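Local coordinates for putative hemin ABC transport system, membrane protein (Burkholderia cenocepacia J2315, PDB 5B57), which probably forms the membrane-spanning subunit of an ABC importer that carries heme across the bacterial cell membrane, at residues A[58-63]-A[334-339]; A[108-113]-A[243-248]; A[127-132]-A[194-199]; A[147-152]-A[171-176]. All coordinates share one frame; numbering follows the deposited sequence.

Contacts 2 and 3 are buried, contact 4 is partly so, and contact 1 lies at the surface of the helix bundle. Helix 94-128 serves both buried contacts, with their centres about 30 Å apart: its middle packs on helix 242-260 in contact 2, and its C-terminal end meets the start of helix 196-220 in contact 3. Contacts 1 and 2 touch through Leu-112, which packs on Met-63 and Ala-339. Contacts 1 and 2 join roughly parallel helices mainly through leucines, with methionine, valine and alanine, whereas contact 4 brings two steeply crossing helices together mainly through glycine and alanine. Contact 3, at a helix end, adds an aromatic ring and an arginine.

Contact 1 (A[58-63]-A[334-339]); sequences ALAILM and AALLGA
Leu-59 and Leu-336 meet in a contact where no flat side-chain group takes part; methyls, methylenes and one thioether sulfur do the touching, with one approach to a peptide N. It joins two nearly parallel transmembrane helices, 54-72 and 327-352, of the FecCD permease fold; the short segments run 9.1 Å apart at an angle of 25°. Leu-59 CB lies 4.0 Å from Leu-336 CB, and both leucines set CG beside their own backbone N. From this position the CD1 branch of Leu-336 reaches the surface of the other helix at the backbone N of Ala-60, at 3.7 Å, and at its methyl group. The small Ala-60 suits this place because it lets the leucine branch come close to the helix backbone. On the other flank, Leu-59 CD2 touches Leu-337 CD1 at 3.8 Å, while Leu-337 also packs on Val-319 of helix 311-323. One turn further on, Met-63 starts anti to its backbone N (chi1 173°) and bends at chi3. Its flexible thioether thus reaches the short Ala-339, with SD 4.0 Å from Ala-339 CB.

Contact 2 (A[108-113]-A[243-248]); sequences VVLALL and PTLAAV. With DMU (decyl-beta-D-maltopyranoside), chain E.
Leu-245 carries CG beside its backbone N (chi1 -74°), which aims its forked end at Val-109, Leu-110 and Leu-113. Leu-110 turns its CG the other way, anti to the backbone N (chi1 -174°), and this swings a side chain that leaves the helix obliquely back into the interface. Of the two methyls of Leu-245, CD1 is the nearer to Val-109 CG1, at 3.6 Å. CD2 touches two leucine methyls, which approach it from directions about a right angle apart: Leu-110 CD1 at 3.7 Å and Leu-113 CD1 at 3.6 Å. A branched leucine suits this place since one side chain can touch three neighbours on the facing helix.

Within the permease bundle the contact joins helix 94-128 to helix 242-260, two transmembrane helices whose short segments run almost parallel (19°) with axes 11.2 Å apart. At that spacing the backbones stay well separated and long side chains bridge the gap. Val-248 extends the apolar seam by one turn, placing CG1 4.2 Å from Leu-113 CD1, and it also packs on Leu-301 and Cys-304 of helix 283-305. The detergent decyl maltoside, hydrogen-bonded to Asp-102 OD1, is bound beside the other methyl of Leu-113: CD2 lies 3.6 Å from C34 in the alkyl chain, an apolar match between leucine and detergent tail.

Contact 3 (A[127-132]-A[194-199]); sequences ALFRNP and LALPLL
Leu-196 is the bump of this contact, and the hollow that takes it is formed by the last turn of helix 94-128 and the residues that follow. Its CD1 methyl fits into the corner formed by the backbone carbonyl and the aromatic ring, 3.5 Å from Leu-128 O and 3.6 Å from Phe-129 CD1. Behind it, Leu-196 CB rests 3.7 Å from Phe-129 CE1, so the leucine crosses the CD1-CE1 part of the ring at a slant. The far end of the ring has another neighbour: Leu-199 CD2 sits at its edge, near the ring plane, 4.2 Å from CZ. Arg-130 closes the hollow loosely, with NH2 4.3 Å from Leu-196 CD1. The helix ends here in a Schellman motif, with Arg-130 at positive phi (53°); the chain leaves the helix at this point, and the facing helix 196-220 begins after its N-cap, Ala-195. Arg-130 and Pro-132 also pack on the chain of another protein, probably the ATPase partner of this permease. Since the contact itself rests on apolar packing, it depends on fit of shape; the guanidinium only brushes Leu-196 and forms no polar bond across the two segments.

Contact 4 (A[147-152]-A[171-176]); sequences LGATTL and VAAFAG
Gly-148 and Ala-173 bring their backbones together where helix 141-154 crosses helix 168-188, and their CA atoms are 4.5 Å apart. The short segments approach to 7.0 Å between axes at an angle of 136°, a closeness possible because the residues at the crossing are small. Glycine suits position 148 because any side chain there would run into Ala-172 O and press on Ala-173 CA. Separately, the methyl of Ala-172 packs against the first helix, with CB 3.5 Å from Gly-148 O. Beside this point Ala-149 CB meets Ala-173 CB at 4.2 Å. Gly-176, one turn after Ala-172, faces the backbone at Gly-148 N, where a side chain would be tight. This side is also well covered: Ala-149 packs on Trp-232 of helix 223-234, and Ala-173 on Ser-303 of helix 283-305.

Further from the crossing the helices diverge and the contact thins. Only the base of Leu-152 meets Ala-172, CB lying 4.0 Å from Ala-172 CB. Val-171 and Ala-175 lie on the surface, where apolar side chains may face lipid. Thr-151 turns its hydroxyl back to its own helix: OG1 donates to Leu-147 O at 2.8 Å, from above the carbonyl plane. That oxygen also accepts from Thr-151 N, so the polar group is satisfied locally in an apolar setting. Ala-172 and Gly-176, four residues apart on one helix face, form a small-xxx-small motif, a familiar means of close helix crossing in membrane proteins.

Contact 1 (A[58-63]-A[334-339])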
loop_
_atom_site.group_PDB
_atom_site.type_symbol
_atom_site.label_atom_id
_atom_site.label_comp_id
_atom_site.label_asym_id
_atom_site.label_seq_id
_atom_site.Cartn_x
_atom_site.Cartn_y
_atom_site.Cartn_z
ATOM N N ALA A 58 19.025 19.681 -22.697
ATOM C CA ALA A 58 18.119 20.817 -22.771
ATOM C C ALA A 58 17.930 21.452 -21.398
ATOM O O ALA A 58 18.129 22.657 -21.229
ATOM C CB ALA A 58 16.780 20.374 -23.356
ATOM N N LEU A 59 17.579 20.636 -20.402
ATOM C CA LEU A 59 17.310 21.142 -19.058
ATOM C C LEU A 59 18.496 21.923 -18.507
ATOM O O LEU A 59 18.329 23.021 -17.963
ATOM C CB LEU A 59 16.955 19.981 -18.129
ATOM C CG LEU A 59 15.659 19.212 -18.387
ATOM C CD1 LEU A 59 15.705 17.962 -17.556
ATOM C CD2 LEU A 59 14.419 20.012 -18.045
ATOM N N ALA A 60 19.704 21.363 -18.635
ATOM C CA ALA A 60 20.930 22.094 -18.305
ATOM C C ALA A 60 20.980 23.476 -18.981
ATOM O O ALA A 60 21.277 24.490 -18.329
ATOM C CB ALA A 60 22.152 21.254 -18.695
ATOM N N ILE A 61 20.696 23.535 -20.290
ATOM C CA ILE A 61 20.640 24.829 -20.972
ATOM C C ILE A 61 19.524 25.688 -20.379
ATOM O O ILE A 61 19.763 26.814 -19.925
ATOM C CB ILE A 61 20.473 24.651 -22.497
ATOM C CG1 ILE A 61 21.536 23.710 -23.075
ATOM C CG2 ILE A 61 20.556 25.975 -23.224
ATOM C CD1 ILE A 61 22.938 23.955 -22.572
ATOM N N LEU A 62 18.292 25.157 -20.347
ATOM C CA LEU A 62 17.158 25.930 -19.835
ATOM C C LEU A 62 17.427 26.432 -18.421
ATOM O O LEU A 62 17.205 27.608 -18.115
ATOM C CB LEU A 62 15.880 25.089 -19.866
ATOM C CG LEU A 62 14.758 25.508 -20.823
ATOM C CD1 LEU A 62 13.422 24.878 -20.367
ATOM C CD2 LEU A 62 14.675 27.027 -20.969
ATOM N N MET A 63 17.920 25.553 -17.547
ATOM C CA MET A 63 18.297 25.978 -16.201
ATOM C C MET A 63 19.345 27.087 -16.264
ATOM O O MET A 63 19.148 28.178 -15.713
ATOM C CB MET A 63 18.802 24.772 -15.393
ATOM C CG MET A 63 19.391 25.113 -14.019
ATOM S SD MET A 63 20.679 23.980 -13.409
ATOM C CE MET A 63 22.126 24.531 -14.331
ATOM N N ALA A 334 16.506 14.488 -12.675
ATOM C CA ALA A 334 15.598 15.084 -11.713
ATOM C C ALA A 334 16.233 16.293 -11.030
ATOM O O ALA A 334 15.559 17.301 -10.772
ATOM C CB ALA A 334 15.172 14.034 -10.698
ATOM N N ALA A 335 17.539 16.225 -10.759
ATOM C CA ALA A 335 18.216 17.353 -10.123
ATOM C C ALA A 335 18.217 18.593 -11.030
ATOM O O ALA A 335 17.886 19.694 -10.567
ATOM C CB ALA A 335 19.626 16.944 -9.691
ATOM N N LEU A 336 18.534 18.437 -12.326
ATOM C CA LEU A 336 18.403 19.567 -13.244
ATOM C C LEU A 336 16.976 20.110 -13.260
ATOM O O LEU A 336 16.757 21.308 -13.053
ATOM C CB LEU A 336 18.824 19.178 -14.649
ATOM C CG LEU A 336 20.260 18.785 -14.970
ATOM C CD1 LEU A 336 20.329 18.500 -16.448
ATOM C CD2 LEU A 336 21.195 19.899 -14.601
ATOM N N LEU A 337 15.987 19.247 -13.503
ATOM C CA LEU A 337 14.605 19.726 -13.508
ATOM C C LEU A 337 14.185 20.293 -12.146
ATOM O O LEU A 337 13.385 21.246 -12.079
ATOM C CB LEU A 337 13.644 18.617 -13.925
ATOM C CG LEU A 337 12.207 19.151 -13.958
ATOM C CD1 LEU A 337 12.075 20.232 -15.045
ATOM C CD2 LEU A 337 11.159 18.043 -14.099
ATOM N N GLY A 338 14.700 19.742 -11.046
ATOM C CA GLY A 338 14.379 20.324 -9.751
ATOM C C GLY A 338 14.965 21.716 -9.589
ATOM O O GLY A 338 14.292 22.649 -9.145
ATOM N N ALA A 339 16.243 21.862 -9.932
ATOM C CA ALA A 339 16.839 23.186 -9.942
ATOM C C ALA A 339 16.067 24.113 -10.868
ATOM O O ALA A 339 15.780 25.261 -10.511
ATOM C CB ALA A 339 18.307 23.087 -10.347
#

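Contact 2 (A[108-113]-A[243-248])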
loop_
_atom_site.group_PDB
_atom_site.type_symbol
_atom_site.label_atom_id
_atom_site.label_comp_id
_atom_site.label_asym_id
_atom_site.label_seq_id
_atom_site.Cartn_x
_atom_site.Cartn_y
_atom_site.Cartn_z
ATOM N N VAL A 108 20.193 33.018 -5.828
ATOM C CA VAL A 108 20.032 32.209 -7.032
ATOM C C VAL A 108 20.754 30.884 -6.882
ATOM O O VAL A 108 20.202 29.828 -7.203
ATOM C CB VAL A 108 20.512 32.968 -8.279
ATOM C CG1 VAL A 108 20.585 32.013 -9.428
ATOM C CG2 VAL A 108 19.550 34.098 -8.603
ATOM N N VAL A 109 21.981 30.910 -6.354
ATOM C CA VAL A 109 22.719 29.666 -6.128
ATOM C C VAL A 109 21.988 28.766 -5.125
ATOM O O VAL A 109 21.919 27.548 -5.309
ATOM C CB VAL A 109 24.166 29.982 -5.706
ATOM C CG1 VAL A 109 24.630 29.091 -4.615
ATOM C CG2 VAL A 109 25.034 29.733 -6.849
ATOM N N LEU A 110 21.398 29.343 -4.074
ATOM C CA LEU A 110 20.675 28.517 -3.116
ATOM C C LEU A 110 19.495 27.825 -3.781
ATOM O O LEU A 110 19.260 26.634 -3.550
ATOM C CB LEU A 110 20.212 29.352 -1.911
ATOM C CG LEU A 110 19.566 28.577 -0.745
ATOM C CD1 LEU A 110 20.558 27.675 -0.060
ATOM C CD2 LEU A 110 18.965 29.490 0.270
ATOM N N ALA A 111 18.759 28.540 -4.639
ATOM C CA ALA A 111 17.663 27.901 -5.361
ATOM C C ALA A 111 18.146 26.723 -6.218
ATOM O O ALA A 111 17.456 25.712 -6.301
ATOM C CB ALA A 111 16.914 28.913 -6.220
ATOM N N LEU A 112 19.326 26.817 -6.845
ATOM C CA LEU A 112 19.848 25.670 -7.589
ATOM C C LEU A 112 20.216 24.514 -6.664
ATOM O O LEU A 112 19.922 23.357 -6.978
ATOM C CB LEU A 112 21.068 26.062 -8.425
ATOM C CG LEU A 112 20.797 27.036 -9.555
ATOM C CD1 LEU A 112 22.087 27.402 -10.214
ATOM C CD2 LEU A 112 19.829 26.426 -10.541
ATOM N N LEU A 113 20.873 24.798 -5.529
ATOM C CA LEU A 113 21.207 23.748 -4.563
ATOM C C LEU A 113 19.969 23.076 -3.981
ATOM O O LEU A 113 19.977 21.856 -3.772
ATOM C CB LEU A 113 22.046 24.318 -3.426
ATOM C CG LEU A 113 23.509 24.646 -3.675
ATOM C CD1 LEU A 113 24.126 24.994 -2.329
ATOM C CD2 LEU A 113 24.210 23.466 -4.337
ATOM N N PRO A 243 28.801 32.774 3.164
ATOM C CA PRO A 243 29.460 31.964 4.202
ATOM C C PRO A 243 28.732 30.665 4.534
ATOM O O PRO A 243 29.398 29.648 4.774
ATOM C CB PRO A 243 29.528 32.919 5.405
ATOM C CG PRO A 243 28.686 34.120 5.038
ATOM C CD PRO A 243 28.718 34.190 3.555
ATOM N N THR A 244 27.388 30.652 4.531
ATOM C CA THR A 244 26.702 29.393 4.806
ATOM C C THR A 244 26.689 28.479 3.579
ATOM O O THR A 244 26.914 27.270 3.717
ATOM C CB THR A 244 25.277 29.628 5.338
ATOM O OG1 THR A 244 24.488 30.338 4.379
ATOM C CG2 THR A 244 25.308 30.389 6.673
ATOM N N LEU A 245 26.459 29.024 2.376
ATOM C CA LEU A 245 26.579 28.209 1.163
ATOM C C LEU A 245 27.917 27.463 1.089
ATOM O O LEU A 245 27.976 26.318 0.635
ATOM C CB LEU A 245 26.398 29.077 -0.077
ATOM C CG LEU A 245 24.953 29.489 -0.309
ATOM C CD1 LEU A 245 24.923 30.541 -1.383
ATOM C CD2 LEU A 245 24.183 28.278 -0.754
ATOM N N ALA A 246 29.003 28.097 1.524
ATOM C CA ALA A 246 30.275 27.394 1.674
ATOM C C ALA A 246 30.129 26.085 2.429
ATOM O O ALA A 246 30.897 25.143 2.199
ATOM C CB ALA A 246 31.276 28.264 2.434
ATOM N N ALA A 247 29.217 26.040 3.392
ATOM C CA ALA A 247 28.995 24.839 4.172
ATOM C C ALA A 247 27.907 23.949 3.584
ATOM O O ALA A 247 28.063 22.725 3.537
ATOM C CB ALA A 247 28.639 25.219 5.608
ATOM N N VAL A 248 26.820 24.554 3.092
ATOM C CA VAL A 248 25.672 23.790 2.592
ATOM C C VAL A 248 26.028 23.021 1.316
ATOM O O VAL A 248 25.722 21.829 1.180
ATOM C CB VAL A 248 24.480 24.731 2.369
ATOM C CG1 VAL A 248 23.339 24.009 1.662
ATOM C CG2 VAL A 248 24.036 25.285 3.686
HETATM C C1 DMU E . 32.658 30.236 -1.086
HETATM C C2 DMU E . 32.596 31.661 -0.601
HETATM C C3 DMU E . 32.779 32.623 -1.781
HETATM C C4 DMU E . 31.785 32.288 -2.932
HETATM O O5 DMU E . 31.886 30.883 -3.276
HETATM C C6 DMU E . 31.593 30.031 -2.144
HETATM O O7 DMU E . 32.575 33.965 -1.334
HETATM O O16 DMU E . 31.593 28.661 -2.544
HETATM C C18 DMU E . 30.266 28.140 -2.622
HETATM C C19 DMU E . 30.015 27.644 -4.034
HETATM C C22 DMU E . 28.557 27.270 -4.229
HETATM C C25 DMU E . 28.383 26.381 -5.458
HETATM C C28 DMU E . 27.519 25.159 -5.136
HETATM C C31 DMU E . 28.164 23.862 -5.647
HETATM C C34 DMU E . 27.140 23.000 -6.400
HETATM C C37 DMU E . 27.467 21.501 -6.277
HETATM C C40 DMU E . 26.235 20.630 -6.590
HETATM C C43 DMU E . 26.195 20.237 -8.055
HETATM O O49 DMU E . 32.442 29.333 0.009
HETATM O O55 DMU E . 33.605 31.893 0.392
HETATM C C57 DMU E . 32.052 33.138 -4.184
HETATM O O61 DMU E . 31.602 34.485 -3.957
HETATM C C5 DMU E . 34.336 35.289 -0.278
HETATM C C7 DMU E . 33.470 36.158 0.630
HETATM C C8 DMU E . 32.794 37.281 -0.157
HETATM C C9 DMU E . 32.096 36.735 -1.386
HETATM O O1 DMU E . 33.050 36.077 -2.225
HETATM C C10 DMU E . 33.608 34.912 -1.593
HETATM O O2 DMU E . 31.831 37.950 0.682
HETATM O O3 DMU E . 34.717 34.093 0.432
HETATM O O4 DMU E . 34.294 36.730 1.657
HETATM C C11 DMU E . 31.431 37.856 -2.161
HETATM O O6 DMU E . 31.779 39.123 -1.561
#

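Contact 3 (A[127-132]-A[194-199])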
loop_
_atom_site.group_PDB
_atom_site.type_symbol
_atom_site.label_atom_id
_atom_site.label_comp_id
_atom_site.label_asym_id
_atom_site.label_seq_id
_atom_site.Cartn_x
_atom_site.Cartn_y
_atom_site.Cartn_z
ATOM N N ALA A 127 13.328 5.259 -5.943
ATOM C CA ALA A 127 13.921 3.971 -6.288
ATOM C C ALA A 127 14.009 3.087 -5.056
ATOM O O ALA A 127 13.435 2.000 -5.016
ATOM C CB ALA A 127 15.299 4.158 -6.922
ATOM N N LEU A 128 14.683 3.572 -4.017
ATOM C CA LEU A 128 14.858 2.793 -2.797
ATOM C C LEU A 128 13.548 2.177 -2.295
ATOM O O LEU A 128 13.523 1.010 -1.895
ATOM C CB LEU A 128 15.480 3.675 -1.718
ATOM C CG LEU A 128 15.701 2.941 -0.407
ATOM C CD1 LEU A 128 16.888 2.081 -0.594
ATOM C CD2 LEU A 128 15.952 3.925 0.681
ATOM N N PHE A 129 12.449 2.934 -2.318
ATOM C CA PHE A 129 11.169 2.403 -1.845
ATOM C C PHE A 129 10.348 1.778 -2.945
ATOM O O PHE A 129 9.226 1.341 -2.672
ATOM C CB PHE A 129 10.317 3.485 -1.179
ATOM C CG PHE A 129 10.812 3.880 0.160
ATOM C CD1 PHE A 129 10.408 3.193 1.285
ATOM C CD2 PHE A 129 11.712 4.915 0.299
ATOM C CE1 PHE A 129 10.876 3.536 2.532
ATOM C CE2 PHE A 129 12.194 5.259 1.546
ATOM C CZ PHE A 129 11.766 4.560 2.667
ATOM N N ARG A 130 10.856 1.758 -4.180
ATOM C CA ARG A 130 10.116 1.170 -5.282
ATOM C C ARG A 130 8.726 1.777 -5.340
ATOM O O ARG A 130 7.711 1.094 -5.467
ATOM C CB ARG A 130 10.056 -0.340 -5.135
ATOM C CG ARG A 130 11.132 -1.042 -5.884
ATOM C CD ARG A 130 11.407 -2.355 -5.252
ATOM N NE ARG A 130 11.849 -2.139 -3.884
ATOM C CZ ARG A 130 11.219 -2.641 -2.825
ATOM N NH1 ARG A 130 10.125 -3.395 -3.004
ATOM N NH2 ARG A 130 11.685 -2.399 -1.600
ATOM N N ASN A 131 8.680 3.069 -5.197
ATOM C CA ASN A 131 7.402 3.723 -5.092
ATOM C C ASN A 131 7.579 5.197 -5.390
ATOM O O ASN A 131 8.368 5.891 -4.722
ATOM C CB ASN A 131 6.821 3.521 -3.704
ATOM C CG ASN A 131 5.512 4.215 -3.528
ATOM O OD1 ASN A 131 4.888 4.678 -4.487
ATOM N ND2 ASN A 131 5.071 4.293 -2.299
ATOM N N PRO A 132 6.848 5.709 -6.378
ATOM C CA PRO A 132 6.994 7.121 -6.764
ATOM C C PRO A 132 6.548 8.122 -5.705
ATOM O O PRO A 132 6.818 9.308 -5.859
ATOM C CB PRO A 132 6.101 7.212 -8.000
ATOM C CG PRO A 132 5.069 6.156 -7.742
ATOM C CD PRO A 132 5.861 5.020 -7.210
ATOM N N LEU A 194 17.059 -3.646 7.906
ATOM C CA LEU A 194 16.235 -2.443 7.882
ATOM C C LEU A 194 15.008 -2.722 7.034
ATOM O O LEU A 194 15.082 -2.656 5.807
ATOM C CB LEU A 194 17.017 -1.243 7.334
ATOM C CG LEU A 194 16.248 0.099 7.292
ATOM C CD1 LEU A 194 15.702 0.515 8.648
ATOM C CD2 LEU A 194 17.070 1.236 6.733
ATOM N N ALA A 195 13.882 -3.031 7.668
ATOM C CA ALA A 195 12.630 -3.172 6.930
ATOM C C ALA A 195 12.070 -1.796 6.630
ATOM O O ALA A 195 11.888 -0.986 7.541
ATOM C CB ALA A 195 11.603 -3.989 7.707
ATOM N N LEU A 196 11.788 -1.518 5.370
ATOM C CA LEU A 196 11.295 -0.185 5.054
ATOM C C LEU A 196 9.941 0.105 5.692
ATOM O O LEU A 196 9.713 1.263 6.083
ATOM C CB LEU A 196 11.276 0.014 3.533
ATOM C CG LEU A 196 12.659 -0.140 2.888
ATOM C CD1 LEU A 196 12.681 0.381 1.464
ATOM C CD2 LEU A 196 13.729 0.551 3.725
ATOM N N PRO A 197 9.018 -0.856 5.832
ATOM C CA PRO A 197 7.802 -0.576 6.634
ATOM C C PRO A 197 8.079 -0.123 8.056
ATOM O O PRO A 197 7.393 0.786 8.536
ATOM C CB PRO A 197 7.042 -1.915 6.619
ATOM C CG PRO A 197 7.816 -2.826 5.697
ATOM C CD PRO A 197 8.814 -1.998 4.934
ATOM N N LEU A 198 9.073 -0.718 8.739
ATOM C CA LEU A 198 9.383 -0.317 10.114
ATOM C C LEU A 198 10.022 1.066 10.158
ATOM O O LEU A 198 9.704 1.873 11.033
ATOM C CB LEU A 198 10.295 -1.350 10.791
ATOM C CG LEU A 198 9.800 -2.800 11.010
ATOM C CD1 LEU A 198 10.763 -3.598 11.837
ATOM C CD2 LEU A 198 8.439 -2.850 11.661
ATOM N N LEU A 199 10.904 1.375 9.208
ATOM C CA LEU A 199 11.417 2.739 9.122
ATOM C C LEU A 199 10.287 3.750 9.049
ATOM O O LEU A 199 10.350 4.814 9.669
ATOM C CB LEU A 199 12.324 2.887 7.907
ATOM C CG LEU A 199 12.957 4.263 7.876
ATOM C CD1 LEU A 199 14.397 4.103 7.544
ATOM C CD2 LEU A 199 12.282 5.111 6.841
#

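Contact 4 (A[147-152]-A[171-176])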
loop_
_atom_site.group_PDB
_atom_site.type_symbol
_atom_site.label_atom_id
_atom_site.label_comp_id
_atom_site.label_asym_id
_atom_site.label_seq_id
_atom_site.Cartn_x
_atom_site.Cartn_y
_atom_site.Cartn_z
ATOM N N LEU A 147 12.808 20.656 14.572
ATOM C CA LEU A 147 13.015 20.632 16.023
ATOM C C LEU A 147 14.218 21.484 16.413
ATOM O O LEU A 147 14.120 22.345 17.291
ATOM C CB LEU A 147 13.184 19.206 16.552
ATOM C CG LEU A 147 13.322 19.092 18.084
ATOM C CD1 LEU A 147 12.153 19.751 18.824
ATOM C CD2 LEU A 147 13.469 17.644 18.528
ATOM N N GLY A 148 15.362 21.265 15.756
ATOM C CA GLY A 148 16.564 22.001 16.117
ATOM C C GLY A 148 16.447 23.487 15.845
ATOM O O GLY A 148 16.931 24.314 16.622
ATOM N N ALA A 149 15.800 23.843 14.734
ATOM C CA ALA A 149 15.551 25.248 14.437
ATOM C C ALA A 149 14.669 25.905 15.504
ATOM O O ALA A 149 14.898 27.060 15.874
ATOM C CB ALA A 149 14.918 25.379 13.053
ATOM N N THR A 150 13.656 25.194 16.005
ATOM C CA THR A 150 12.770 25.811 16.980
ATOM C C THR A 150 13.377 25.782 18.378
ATOM O O THR A 150 13.216 26.742 19.150
ATOM C CB THR A 150 11.410 25.116 16.964
ATOM O OG1 THR A 150 10.860 25.230 15.659
ATOM C CG2 THR A 150 10.432 25.791 17.923
ATOM N N THR A 151 14.075 24.693 18.724
ATOM C CA THR A 151 14.801 24.647 19.990
ATOM C C THR A 151 15.691 25.875 20.160
ATOM O O THR A 151 15.761 26.458 21.248
ATOM C CB THR A 151 15.640 23.377 20.069
ATOM O OG1 THR A 151 14.778 22.234 20.014
ATOM C CG2 THR A 151 16.428 23.351 21.348
ATOM N N LEU A 152 16.351 26.300 19.077
ATOM C CA LEU A 152 17.264 27.432 19.149
ATOM C C LEU A 152 16.532 28.767 19.147
ATOM O O LEU A 152 16.887 29.664 19.919
ATOM C CB LEU A 152 18.268 27.403 17.993
ATOM C CG LEU A 152 19.186 28.654 18.022
ATOM C CD1 LEU A 152 20.088 28.671 19.218
ATOM C CD2 LEU A 152 20.033 28.807 16.801
ATOM N N VAL A 171 23.136 25.541 11.773
ATOM C CA VAL A 171 23.868 24.472 12.451
ATOM C C VAL A 171 22.955 23.714 13.409
ATOM O O VAL A 171 23.052 22.490 13.531
ATOM C CB VAL A 171 25.117 25.045 13.154
ATOM C CG1 VAL A 171 25.772 24.016 14.051
ATOM C CG2 VAL A 171 26.110 25.527 12.120
ATOM N N ALA A 172 22.037 24.416 14.081
ATOM C CA ALA A 172 21.080 23.731 14.952
ATOM C C ALA A 172 20.153 22.838 14.144
ATOM O O ALA A 172 19.976 21.665 14.473
ATOM C CB ALA A 172 20.270 24.744 15.760
ATOM N N ALA A 173 19.555 23.379 13.073
ATOM C CA ALA A 173 18.665 22.596 12.212
ATOM C C ALA A 173 19.379 21.375 11.643
ATOM O O ALA A 173 18.779 20.298 11.501
ATOM C CB ALA A 173 18.126 23.484 11.081
ATOM N N PHE A 174 20.668 21.521 11.339
ATOM C CA PHE A 174 21.406 20.425 10.742
ATOM C C PHE A 174 21.678 19.332 11.769
ATOM O O PHE A 174 21.584 18.141 11.449
ATOM C CB PHE A 174 22.696 20.966 10.128
ATOM C CG PHE A 174 23.404 19.984 9.250
ATOM C CD1 PHE A 174 22.814 19.520 8.088
ATOM C CD2 PHE A 174 24.682 19.534 9.574
ATOM C CE1 PHE A 174 23.488 18.606 7.263
ATOM C CE2 PHE A 174 25.372 18.613 8.743
ATOM C CZ PHE A 174 24.778 18.152 7.597
ATOM N N ALA A 175 22.008 19.710 13.010
ATOM C CA ALA A 175 22.243 18.703 14.040
ATOM C C ALA A 175 20.956 17.961 14.381
ATOM O O ALA A 175 20.928 16.727 14.399
ATOM C CB ALA A 175 22.829 19.343 15.285
ATOM N N GLY A 176 19.874 18.693 14.620
ATOM C CA GLY A 176 18.602 18.041 14.863
ATOM C C GLY A 176 18.159 17.189 13.689
ATOM O O GLY A 176 17.633 16.082 13.867
#